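Local structure of immunity 23 family protein (Burkholderia dolosa AU0158, 5FFP) at residues A[70-78]-A[124-135]; A[114-124]-A[135-145]. The protein probably acts as a CdiI immunity protein that protects its own cell by neutralising the cognate toxin of a contact-dependent growth inhibition system. All coordinates share one frame; numbering follows the deposited sequence.

Contact 1 (A[70-78]-A[124-135])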
loop_
_atom_site.group_PDB
_atom_site.type_symbol
_atom_site.label_atom_id
_atom_site.label_comp_id
_atom_site.label_asym_id
_atom_site.label_seq_id
_atom_site.Cartn_x
_atom_site.Cartn_y
_atom_site.Cartn_z
ATOM N N ILE A 70 -19.754 -13.828 0.563
ATOM C CA ILE A 70 -19.908 -13.435 1.963
ATOM C C ILE A 70 -20.783 -12.185 2.036
ATOM O O ILE A 70 -21.318 -11.745 1.034
ATOM C CB ILE A 70 -18.546 -13.263 2.677
ATOM C CG1 ILE A 70 -17.756 -12.088 2.095
ATOM C CG2 ILE A 70 -17.732 -14.553 2.591
ATOM C CD1 ILE A 70 -16.423 -11.876 2.773
ATOM N N SER A 71 -20.961 -11.656 3.238
ATOM C CA SER A 71 -21.790 -10.483 3.462
ATOM C C SER A 71 -21.179 -9.246 2.797
ATOM O O SER A 71 -19.954 -9.184 2.629
ATOM C CB SER A 71 -21.937 -10.244 4.973
ATOM O OG SER A 71 -22.627 -9.040 5.257
ATOM N N PRO A 72 -22.024 -8.265 2.399
ATOM C CA PRO A 72 -21.508 -6.961 1.957
ATOM C C PRO A 72 -20.685 -6.288 3.045
ATOM O O PRO A 72 -19.604 -5.748 2.766
ATOM C CB PRO A 72 -22.776 -6.138 1.687
ATOM C CG PRO A 72 -23.911 -6.906 2.289
ATOM C CD PRO A 72 -23.495 -8.341 2.297
ATOM N N GLU A 73 -21.196 -6.340 4.278
ATOM C CA GLU A 73 -20.521 -5.808 5.481
ATOM C C GLU A 73 -19.108 -6.371 5.694
ATOM O O GLU A 73 -18.155 -5.629 5.921
ATOM C CB GLU A 73 -21.406 -6.092 6.710
ATOM C CG GLU A 73 -20.829 -5.758 8.084
ATOM C CD GLU A 73 -21.876 -5.886 9.194
ATOM O OE1 GLU A 73 -23.049 -5.468 9.003
ATOM O OE2 GLU A 73 -21.527 -6.410 10.278
ATOM N N ASP A 74 -18.979 -7.684 5.595
ATOM C CA ASP A 74 -17.694 -8.334 5.818
ATOM C C ASP A 74 -16.763 -8.133 4.628
ATOM O O ASP A 74 -15.583 -7.860 4.811
ATOM C CB ASP A 74 -17.877 -9.829 6.117
ATOM C CG ASP A 74 -18.639 -10.077 7.409
ATOM O OD1 ASP A 74 -19.536 -9.281 7.749
ATOM O OD2 ASP A 74 -18.352 -11.075 8.089
ATOM N N ALA A 75 -17.292 -8.253 3.412
ATOM C CA ALA A 75 -16.484 -8.063 2.200
ATOM C C ALA A 75 -15.857 -6.652 2.134
ATOM O O ALA A 75 -14.660 -6.502 1.877
ATOM C CB ALA A 75 -17.322 -8.332 0.957
ATOM N N TYR A 76 -16.672 -5.632 2.380
ATOM C CA TYR A 76 -16.186 -4.252 2.389
ATOM C C TYR A 76 -15.074 -4.015 3.417
ATOM O O TYR A 76 -14.148 -3.258 3.158
ATOM C CB TYR A 76 -17.342 -3.296 2.659
ATOM C CG TYR A 76 -16.963 -1.828 2.652
ATOM C CD1 TYR A 76 -16.704 -1.166 1.463
ATOM C CD2 TYR A 76 -16.884 -1.107 3.834
ATOM C CE1 TYR A 76 -16.370 0.178 1.451
ATOM C CE2 TYR A 76 -16.548 0.230 3.837
ATOM C CZ TYR A 76 -16.283 0.868 2.646
ATOM O OH TYR A 76 -15.957 2.205 2.639
ATOM N N ARG A 77 -15.178 -4.661 4.573
ATOM C CA ARG A 77 -14.151 -4.568 5.608
ATOM C C ARG A 77 -12.878 -5.254 5.162
ATOM O O ARG A 77 -11.793 -4.740 5.366
ATOM C CB ARG A 77 -14.631 -5.214 6.905
ATOM C CG ARG A 77 -13.676 -5.023 8.073
ATOM C CD ARG A 77 -14.372 -5.231 9.416
ATOM N NE ARG A 77 -14.950 -6.574 9.529
ATOM C CZ ARG A 77 -16.252 -6.876 9.498
ATOM N NH1 ARG A 77 -17.178 -5.928 9.359
ATOM N NH2 ARG A 77 -16.633 -8.144 9.611
ATOM N N GLU A 78 -13.017 -6.429 4.564
ATOM C CA GLU A 78 -11.870 -7.166 4.051
ATOM C C GLU A 78 -11.193 -6.417 2.884
ATOM O O GLU A 78 -9.978 -6.469 2.721
ATOM C CB GLU A 78 -12.308 -8.581 3.637
ATOM C CG GLU A 78 -11.271 -9.440 2.911
ATOM C CD GLU A 78 -9.920 -9.492 3.608
ATOM O OE1 GLU A 78 -9.880 -9.506 4.861
ATOM O OE2 GLU A 78 -8.884 -9.513 2.893
ATOM N N ILE A 124 -19.380 -3.538 -4.639
ATOM C CA ILE A 124 -19.504 -3.521 -3.194
ATOM C C ILE A 124 -18.984 -2.160 -2.761
ATOM O O ILE A 124 -17.839 -1.825 -3.018
ATOM C CB ILE A 124 -18.666 -4.665 -2.564
ATOM C CG1 ILE A 124 -19.072 -6.002 -3.203
ATOM C CG2 ILE A 124 -18.801 -4.678 -1.032
ATOM C CD1 ILE A 124 -18.530 -7.248 -2.522
ATOM N N TYR A 125 -19.828 -1.396 -2.094
ATOM C CA TYR A 125 -19.566 -0.001 -1.812
ATOM C C TYR A 125 -19.930 0.317 -0.380
ATOM O O TYR A 125 -20.764 -0.354 0.250
ATOM C CB TYR A 125 -20.412 0.867 -2.730
ATOM C CG TYR A 125 -21.913 0.633 -2.565
ATOM C CD1 TYR A 125 -22.639 1.330 -1.596
ATOM C CD2 TYR A 125 -22.599 -0.283 -3.371
ATOM C CE1 TYR A 125 -23.984 1.115 -1.425
ATOM C CE2 TYR A 125 -23.961 -0.493 -3.204
ATOM C CZ TYR A 125 -24.639 0.195 -2.220
ATOM O OH TYR A 125 -25.983 0.018 -2.019
ATOM N N GLY A 126 -19.294 1.352 0.133
ATOM C CA GLY A 126 -19.630 1.928 1.431
ATOM C C GLY A 126 -18.900 3.252 1.572
ATOM O O GLY A 126 -18.175 3.667 0.675
ATOM N N PHE A 127 -19.097 3.915 2.699
ATOM C CA PHE A 127 -18.456 5.193 2.968
ATOM C C PHE A 127 -17.441 5.009 4.099
ATOM O O PHE A 127 -17.814 4.624 5.201
ATOM C CB PHE A 127 -19.515 6.233 3.349
ATOM C CG PHE A 127 -18.945 7.595 3.672
ATOM C CD1 PHE A 127 -18.390 8.382 2.674
ATOM C CD2 PHE A 127 -18.973 8.093 4.972
ATOM C CE1 PHE A 127 -17.873 9.634 2.970
ATOM C CE2 PHE A 127 -18.458 9.342 5.274
ATOM C CZ PHE A 127 -17.910 10.116 4.273
ATOM N N LYS A 128 -16.162 5.258 3.807
ATOM C CA LYS A 128 -15.096 5.261 4.823
ATOM C C LYS A 128 -15.022 3.922 5.554
ATOM O O LYS A 128 -14.985 2.878 4.894
ATOM C CB LYS A 128 -15.284 6.420 5.803
ATOM C CG LYS A 128 -15.242 7.808 5.167
ATOM C CD LYS A 128 -13.877 8.468 5.296
ATOM C CE LYS A 128 -13.963 9.952 4.983
ATOM N NZ LYS A 128 -12.746 10.680 5.443
ATOM N N GLU A 129 -15.026 3.929 6.890
ATOM C CA GLU A 129 -14.879 2.682 7.651
ATOM C C GLU A 129 -16.232 2.148 8.155
ATOM O O GLU A 129 -16.272 1.234 8.975
ATOM C CB GLU A 129 -13.848 2.839 8.804
ATOM C CG GLU A 129 -12.453 2.321 8.443
ATOM C CD GLU A 129 -11.351 2.688 9.444
ATOM O OE1 GLU A 129 -11.554 2.650 10.691
ATOM O OE2 GLU A 129 -10.239 2.986 8.970
ATOM N N ASN A 130 -17.326 2.702 7.636
ATOM C CA ASN A 130 -18.670 2.262 7.992
ATOM C C ASN A 130 -19.063 0.945 7.293
ATOM O O ASN A 130 -19.868 0.929 6.369
ATOM C CB ASN A 130 -19.660 3.378 7.675
ATOM C CG ASN A 130 -21.043 3.113 8.253
ATOM O OD1 ASN A 130 -21.396 1.973 8.576
ATOM N ND2 ASN A 130 -21.837 4.175 8.393
ATOM N N SER A 131 -18.501 -0.165 7.759
ATOM C CA SER A 131 -18.761 -1.480 7.162
ATOM C C SER A 131 -20.194 -1.981 7.403
ATOM O O SER A 131 -20.728 -2.720 6.589
ATOM C CB SER A 131 -17.743 -2.502 7.680
ATOM O OG SER A 131 -16.407 -2.013 7.561
ATOM N N ARG A 132 -20.808 -1.565 8.510
ATOM C CA ARG A 132 -22.222 -1.859 8.794
ATOM C C ARG A 132 -23.177 -1.392 7.680
ATOM O O ARG A 132 -23.999 -2.174 7.195
ATOM C CB ARG A 132 -22.628 -1.193 10.121
ATOM C CG ARG A 132 -22.305 -2.029 11.373
ATOM C CD ARG A 132 -23.388 -3.067 11.680
ATOM N NE ARG A 132 -23.185 -3.887 12.885
ATOM C CZ ARG A 132 -22.197 -4.768 13.093
ATOM N NH1 ARG A 132 -21.236 -4.949 12.192
ATOM N NH2 ARG A 132 -22.154 -5.454 14.229
ATOM N N GLU A 133 -23.032 -0.130 7.269
ATOM C CA GLU A 133 -23.871 0.485 6.243
ATOM C C GLU A 133 -23.370 0.170 4.815
ATOM O O GLU A 133 -23.745 0.860 3.881
ATOM C CB GLU A 133 -23.865 2.030 6.415
ATOM C CG GLU A 133 -25.031 2.808 5.812
ATOM C CD GLU A 133 -24.731 4.302 5.514
ATOM O OE1 GLU A 133 -25.285 5.227 6.181
ATOM O OE2 GLU A 133 -23.935 4.558 4.580
ATOM N N ALA A 134 -22.534 -0.843 4.615
ATOM C CA ALA A 134 -22.067 -1.165 3.262
ATOM C C ALA A 134 -23.234 -1.687 2.435
ATOM O O ALA A 134 -24.327 -1.911 2.976
ATOM C CB ALA A 134 -20.955 -2.201 3.320
ATOM N N GLY A 135 -23.033 -1.872 1.135
ATOM C CA GLY A 135 -24.066 -2.469 0.292
ATOM C C GLY A 135 -23.465 -2.989 -0.987
ATOM O O GLY A 135 -22.287 -2.833 -1.207
#
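Pro72 and Glu73, in the first turn of the helix, lie against Gly135 and Ser131, and the axis of helix segment 72-78 passes strand 124-127 at 8.4 Å with a steep crossing angle of -76°. Helix 72-83 thus packs on the turn end of the antiparallel hairpin 120-127/135-140. Tyr76 makes the largest single contribution. With CG anti to the backbone N (chi1 -178°), its ring leaves the helix and enters the bend formed by strand 124-127 and the loop that follows. Gly126 supplies bare backbone over one face: its CA stands 4.0 Å from the centroid of the Tyr76 ring, a CH-pi contact. At the far end of the ring, Tyr76 OH donates to Lys128 O at 2.5 Å. That oxygen sits at the ring edge, near its plane, while the hydroxyl is tilted 22° from the carbonyl plane. Lys128 is the second residue of the type II' turn Phe127-Asn130, so the bond gives the hydroxyl of the buried Tyr76 a partner and ties the turn to the helix.

Nearer the helix the packing is apolar. Ala134 CB touches Tyr76 CB at 3.8 Å, and Ile124 CD1 meets Ala75 CB at the same distance, 3.8 Å. The Ser131 carbonyl faces the helix too: Glu73 CA lies 3.3 Å from Ser131 O in a CA-H...O contact, while Ala134 N donates to the same oxygen within its turn. Toward solvent, the extended, partly exposed Glu73 meets the exposed Arg132, whose chain bends at chi2, in a salt bridge from Glu73 OE2 to Arg132 NH1; its very short modelled length is doubtful.

Tyr76 also packs on Tyr111 and Phe113 of strand 110-117, the neighbouring strand of the same sheet. Ala75 leans on Leu67 of helix 65-69, and Lys128 packs on Met87 of the second subunit.

Contact 2 (A[114-124]-A[135-145])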
loop_
_atom_site.group_PDB
_atom_site.type_symbol
_atom_site.label_atom_id
_atom_site.label_comp_id
_atom_site.label_asym_id
_atom_site.label_seq_id
_atom_site.Cartn_x
_atom_site.Cartn_y
_atom_site.Cartn_z
ATOM N N LEU A 114 -15.104 -3.878 -7.267
ATOM C CA LEU A 114 -15.643 -4.849 -8.190
ATOM C C LEU A 114 -15.141 -6.257 -7.817
ATOM O O LEU A 114 -13.927 -6.480 -7.709
ATOM C CB LEU A 114 -15.193 -4.513 -9.598
ATOM C CG LEU A 114 -15.922 -5.212 -10.752
ATOM C CD1 LEU A 114 -17.400 -4.881 -10.753
ATOM C CD2 LEU A 114 -15.304 -4.823 -12.086
ATOM N N VAL A 115 -16.069 -7.199 -7.634
ATOM C CA VAL A 115 -15.734 -8.621 -7.466
ATOM C C VAL A 115 -16.510 -9.434 -8.505
ATOM O O VAL A 115 -17.735 -9.313 -8.613
ATOM C CB VAL A 115 -16.135 -9.130 -6.063
ATOM C CG1 VAL A 115 -15.921 -10.634 -5.944
ATOM C CG2 VAL A 115 -15.377 -8.398 -4.965
ATOM N N GLU A 116 -15.807 -10.277 -9.256
ATOM C CA GLU A 116 -16.437 -11.086 -10.283
ATOM C C GLU A 116 -16.553 -12.536 -9.796
ATOM O O GLU A 116 -15.766 -12.972 -8.958
ATOM C CB GLU A 116 -15.630 -11.033 -11.584
ATOM C CG GLU A 116 -15.550 -9.654 -12.225
ATOM C CD GLU A 116 -14.670 -9.663 -13.481
ATOM O OE1 GLU A 116 -13.983 -10.681 -13.711
ATOM O OE2 GLU A 116 -14.671 -8.688 -14.255
ATOM N N TYR A 117 -17.565 -13.255 -10.294
ATOM C CA TYR A 117 -17.680 -14.677 -10.077
ATOM C C TYR A 117 -18.277 -15.327 -11.307
ATOM O O TYR A 117 -19.410 -15.031 -11.684
ATOM C CB TYR A 117 -18.538 -15.020 -8.851
ATOM C CG TYR A 117 -18.658 -16.524 -8.625
ATOM C CD1 TYR A 117 -17.643 -17.227 -7.994
ATOM C CD2 TYR A 117 -19.777 -17.235 -9.061
ATOM C CE1 TYR A 117 -17.732 -18.597 -7.794
ATOM C CE2 TYR A 117 -19.881 -18.609 -8.869
ATOM C CZ TYR A 117 -18.855 -19.283 -8.230
ATOM O OH TYR A 117 -18.928 -20.628 -8.011
ATOM N N ASP A 118 -17.511 -16.213 -11.923
ATOM C CA ASP A 118 -17.976 -16.928 -13.077
ATOM C C ASP A 118 -18.491 -15.911 -14.116
ATOM O O ASP A 118 -17.671 -15.244 -14.753
ATOM C CB ASP A 118 -19.017 -17.982 -12.636
ATOM C CG ASP A 118 -19.222 -19.063 -13.670
ATOM O OD1 ASP A 118 -20.386 -19.454 -13.908
ATOM O OD2 ASP A 118 -18.210 -19.529 -14.241
ATOM N N GLU A 119 -19.818 -15.768 -14.239
ATOM C CA GLU A 119 -20.463 -14.893 -15.231
ATOM C C GLU A 119 -21.218 -13.685 -14.615
ATOM O O GLU A 119 -21.901 -12.946 -15.320
ATOM C CB GLU A 119 -21.395 -15.723 -16.134
ATOM C CG GLU A 119 -20.646 -16.580 -17.160
ATOM C CD GLU A 119 -19.641 -15.808 -18.028
ATOM O OE1 GLU A 119 -18.989 -16.476 -18.858
ATOM O OE2 GLU A 119 -19.490 -14.561 -17.909
ATOM N N SER A 120 -21.062 -13.464 -13.313
ATOM C CA SER A 120 -21.722 -12.339 -12.644
ATOM C C SER A 120 -20.657 -11.425 -12.075
ATOM O O SER A 120 -19.457 -11.664 -12.233
ATOM C CB SER A 120 -22.647 -12.804 -11.499
ATOM O OG SER A 120 -23.568 -13.792 -11.910
ATOM N N ALA A 121 -21.104 -10.375 -11.401
ATOM C CA ALA A 121 -20.192 -9.473 -10.697
ATOM C C ALA A 121 -20.933 -8.679 -9.648
ATOM O O ALA A 121 -22.142 -8.521 -9.720
ATOM C CB ALA A 121 -19.476 -8.550 -11.666
ATOM N N LYS A 122 -20.193 -8.188 -8.672
ATOM C CA LYS A 122 -20.747 -7.368 -7.610
ATOM C C LYS A 122 -19.966 -6.067 -7.467
ATOM O O LYS A 122 -18.743 -6.083 -7.385
ATOM C CB LYS A 122 -20.671 -8.106 -6.285
ATOM C CG LYS A 122 -21.789 -9.082 -6.081
ATOM C CD LYS A 122 -21.647 -9.778 -4.753
ATOM C CE LYS A 122 -22.818 -10.716 -4.563
ATOM N NZ LYS A 122 -22.735 -11.511 -3.307
ATOM N N LEU A 123 -20.675 -4.952 -7.449
ATOM C CA LEU A 123 -20.130 -3.728 -6.904
ATOM C C LEU A 123 -20.419 -3.749 -5.431
ATOM O O LEU A 123 -21.558 -3.958 -5.019
ATOM C CB LEU A 123 -20.780 -2.503 -7.504
ATOM C CG LEU A 123 -20.330 -2.105 -8.896
ATOM C CD1 LEU A 123 -21.140 -0.903 -9.330
ATOM C CD2 LEU A 123 -18.843 -1.787 -8.893
ATOM N N ILE A 124 -19.380 -3.538 -4.639
ATOM C CA ILE A 124 -19.504 -3.521 -3.194
ATOM C C ILE A 124 -18.984 -2.160 -2.761
ATOM O O ILE A 124 -17.839 -1.825 -3.018
ATOM C CB ILE A 124 -18.666 -4.665 -2.564
ATOM C CG1 ILE A 124 -19.072 -6.002 -3.203
ATOM C CG2 ILE A 124 -18.801 -4.678 -1.032
ATOM C CD1 ILE A 124 -18.530 -7.248 -2.522
ATOM N N GLY A 135 -23.033 -1.872 1.135
ATOM C CA GLY A 135 -24.066 -2.469 0.292
ATOM C C GLY A 135 -23.465 -2.989 -0.987
ATOM O O GLY A 135 -22.287 -2.833 -1.207
ATOM N N GLU A 136 -24.274 -3.614 -1.833
ATOM C CA GLU A 136 -23.776 -4.128 -3.093
ATOM C C GLU A 136 -24.908 -4.330 -4.039
ATOM O O GLU A 136 -26.068 -4.416 -3.617
ATOM C CB GLU A 136 -23.074 -5.485 -2.903
ATOM C CG GLU A 136 -23.990 -6.643 -2.525
ATOM C CD GLU A 136 -23.259 -7.857 -1.940
ATOM O OE1 GLU A 136 -22.416 -7.684 -1.031
ATOM O OE2 GLU A 136 -23.541 -9.004 -2.390
ATOM N N VAL A 137 -24.558 -4.430 -5.319
ATOM C CA VAL A 137 -25.513 -4.741 -6.354
ATOM C C VAL A 137 -24.905 -5.750 -7.311
ATOM O O VAL A 137 -23.725 -5.642 -7.645
ATOM C CB VAL A 137 -25.943 -3.474 -7.129
ATOM C CG1 VAL A 137 -24.736 -2.648 -7.582
ATOM C CG2 VAL A 137 -26.826 -3.847 -8.323
ATOM N N VAL A 138 -25.715 -6.721 -7.734
ATOM C CA VAL A 138 -25.290 -7.766 -8.639
ATOM C C VAL A 138 -25.382 -7.274 -10.075
ATOM O O VAL A 138 -26.434 -6.826 -10.537
ATOM C CB VAL A 138 -26.184 -9.045 -8.516
ATOM C CG1 VAL A 138 -25.769 -10.106 -9.540
ATOM C CG2 VAL A 138 -26.130 -9.616 -7.102
ATOM N N LEU A 139 -24.283 -7.404 -10.792
ATOM C CA LEU A 139 -24.232 -7.065 -12.195
ATOM C C LEU A 139 -23.940 -8.302 -12.992
ATOM O O LEU A 139 -23.622 -9.356 -12.462
ATOM C CB LEU A 139 -23.093 -6.072 -12.455
ATOM C CG LEU A 139 -23.324 -4.598 -12.105
ATOM C CD1 LEU A 139 -23.843 -4.316 -10.708
ATOM C CD2 LEU A 139 -22.025 -3.850 -12.333
ATOM N N VAL A 140 -24.017 -8.158 -14.291
ATOM C CA VAL A 140 -23.504 -9.162 -15.188
ATOM C C VAL A 140 -22.000 -8.886 -15.304
ATOM O O VAL A 140 -21.557 -7.750 -15.142
ATOM C CB VAL A 140 -24.276 -9.085 -16.528
ATOM C CG1 VAL A 140 -23.677 -9.996 -17.596
ATOM C CG2 VAL A 140 -25.749 -9.438 -16.287
ATOM N N ARG A 141 -21.215 -9.922 -15.566
ATOM C CA ARG A 141 -19.776 -9.761 -15.728
ATOM C C ARG A 141 -19.478 -9.022 -17.018
ATOM O O ARG A 141 -20.074 -9.296 -18.044
ATOM C CB ARG A 141 -19.074 -11.118 -15.752
ATOM C CG ARG A 141 -17.548 -11.004 -15.822
ATOM C CD ARG A 141 -16.837 -12.317 -15.553
ATOM N NE ARG A 141 -16.913 -13.197 -16.726
ATOM C CZ ARG A 141 -16.209 -13.065 -17.857
ATOM N NH1 ARG A 141 -16.397 -13.939 -18.843
ATOM N NH2 ARG A 141 -15.326 -12.072 -18.013
ATOM N N GLY A 142 -18.557 -8.066 -16.942
ATOM C CA GLY A 142 -18.249 -7.171 -18.052
ATOM C C GLY A 142 -19.093 -5.891 -18.074
ATOM O O GLY A 142 -18.777 -4.965 -18.828
ATOM N N GLU A 143 -20.163 -5.831 -17.272
ATOM C CA GLU A 143 -21.137 -4.728 -17.355
ATOM C C GLU A 143 -20.455 -3.421 -16.941
ATOM O O GLU A 143 -20.472 -2.448 -17.688
ATOM C CB GLU A 143 -22.379 -5.021 -16.493
ATOM C CG GLU A 143 -23.560 -4.064 -16.682
ATOM C CD GLU A 143 -24.773 -4.395 -15.806
ATOM O OE1 GLU A 143 -24.974 -5.578 -15.445
ATOM O OE2 GLU A 143 -25.566 -3.481 -15.488
ATOM N N PHE A 144 -19.792 -3.433 -15.785
ATOM C CA PHE A 144 -19.022 -2.282 -15.325
ATOM C C PHE A 144 -18.023 -1.775 -16.374
ATOM O O PHE A 144 -18.030 -0.623 -16.762
ATOM C CB PHE A 144 -18.288 -2.597 -14.013
ATOM C CG PHE A 144 -17.418 -1.467 -13.540
ATOM C CD1 PHE A 144 -16.124 -1.352 -13.999
ATOM C CD2 PHE A 144 -17.908 -0.509 -12.674
ATOM C CE1 PHE A 144 -15.323 -0.314 -13.593
ATOM C CE2 PHE A 144 -17.106 0.528 -12.256
ATOM C CZ PHE A 144 -15.816 0.628 -12.716
ATOM N N GLN A 145 -17.142 -2.631 -16.824
ATOM C CA GLN A 145 -16.179 -2.202 -17.824
ATOM C C GLN A 145 -16.863 -1.560 -19.040
ATOM O O GLN A 145 -16.443 -0.509 -19.505
ATOM C CB GLN A 145 -15.314 -3.383 -18.273
ATOM C CG GLN A 145 -14.345 -3.853 -17.202
ATOM C CD GLN A 145 -14.918 -4.950 -16.299
ATOM O OE1 GLN A 145 -16.137 -5.036 -16.076
ATOM N NE2 GLN A 145 -14.036 -5.775 -15.752
#
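Ala121 O accepts from Leu139 N at 2.6 Å, nearly straight at 172°, the shortest rung of the antiparallel beta hairpin made by strands 120-127 and 135-140. Ala121 N returns a bond to Leu139 O, and the reciprocal pair is repeated one step on, where Leu123 N to Val137 O and Val137 N to Leu123 O are both 3.1 Å. On the sheet face carrying these four residues, Leu123 CB meets Val137 CG1 at 4.0 Å. Phe144, at the start of helix 143-154, closes over this side: its ring is approached obliquely by Leu114 CD2 and Leu123 CD2, and it stacks with Phe9 of strand 9-15. On the other face, Lys122 forms a salt bridge with Glu136, though the atoms at its tip are less surely placed; Phe68 offers Lys122 a cation-pi partner.

Gln145 NE2 bonds to Cys57 O and, weakly, to Glu116 OE2 at 3.3 Å, linking helix 143-154 to strand 110-117. Where strand 135-140 ends, Arg141 N donates to Glu119 O. The Arg141 chain bends at chi3 (77°), turning its guanidinium to the Glu119 carboxylate for a salt bridge. There Glu119 OE2 takes weak bonds from both Arg141 NE, at 3.1 Å, and Arg141 NH1, at 3.3 Å.

How the contacts relate
The two contacts share strand 120-127 and meet at Ile124 and Gly135, with Pro72 CB 3.1 Å from Glu136 OE1 at the junction. Contact 2 pairs strand 120-127 with the outermost strand 135-140 of the three-stranded sheet, mostly by backbone bonds, and joins it to helix 143-154; contact 1 lays helix 72-83 against the turn end of the same hairpin and centres on the buried Tyr76. Both are partly buried and mix apolar packing with polar pairs, each including an arginine-glutamate salt bridge whose arginine is exposed; contact 2 adds the Lys122-Glu136 pair. Leu123 and Leu139 of contact 2 face Phe9 of strand 9-15, whereas the turn in contact 1 reaches the second subunit.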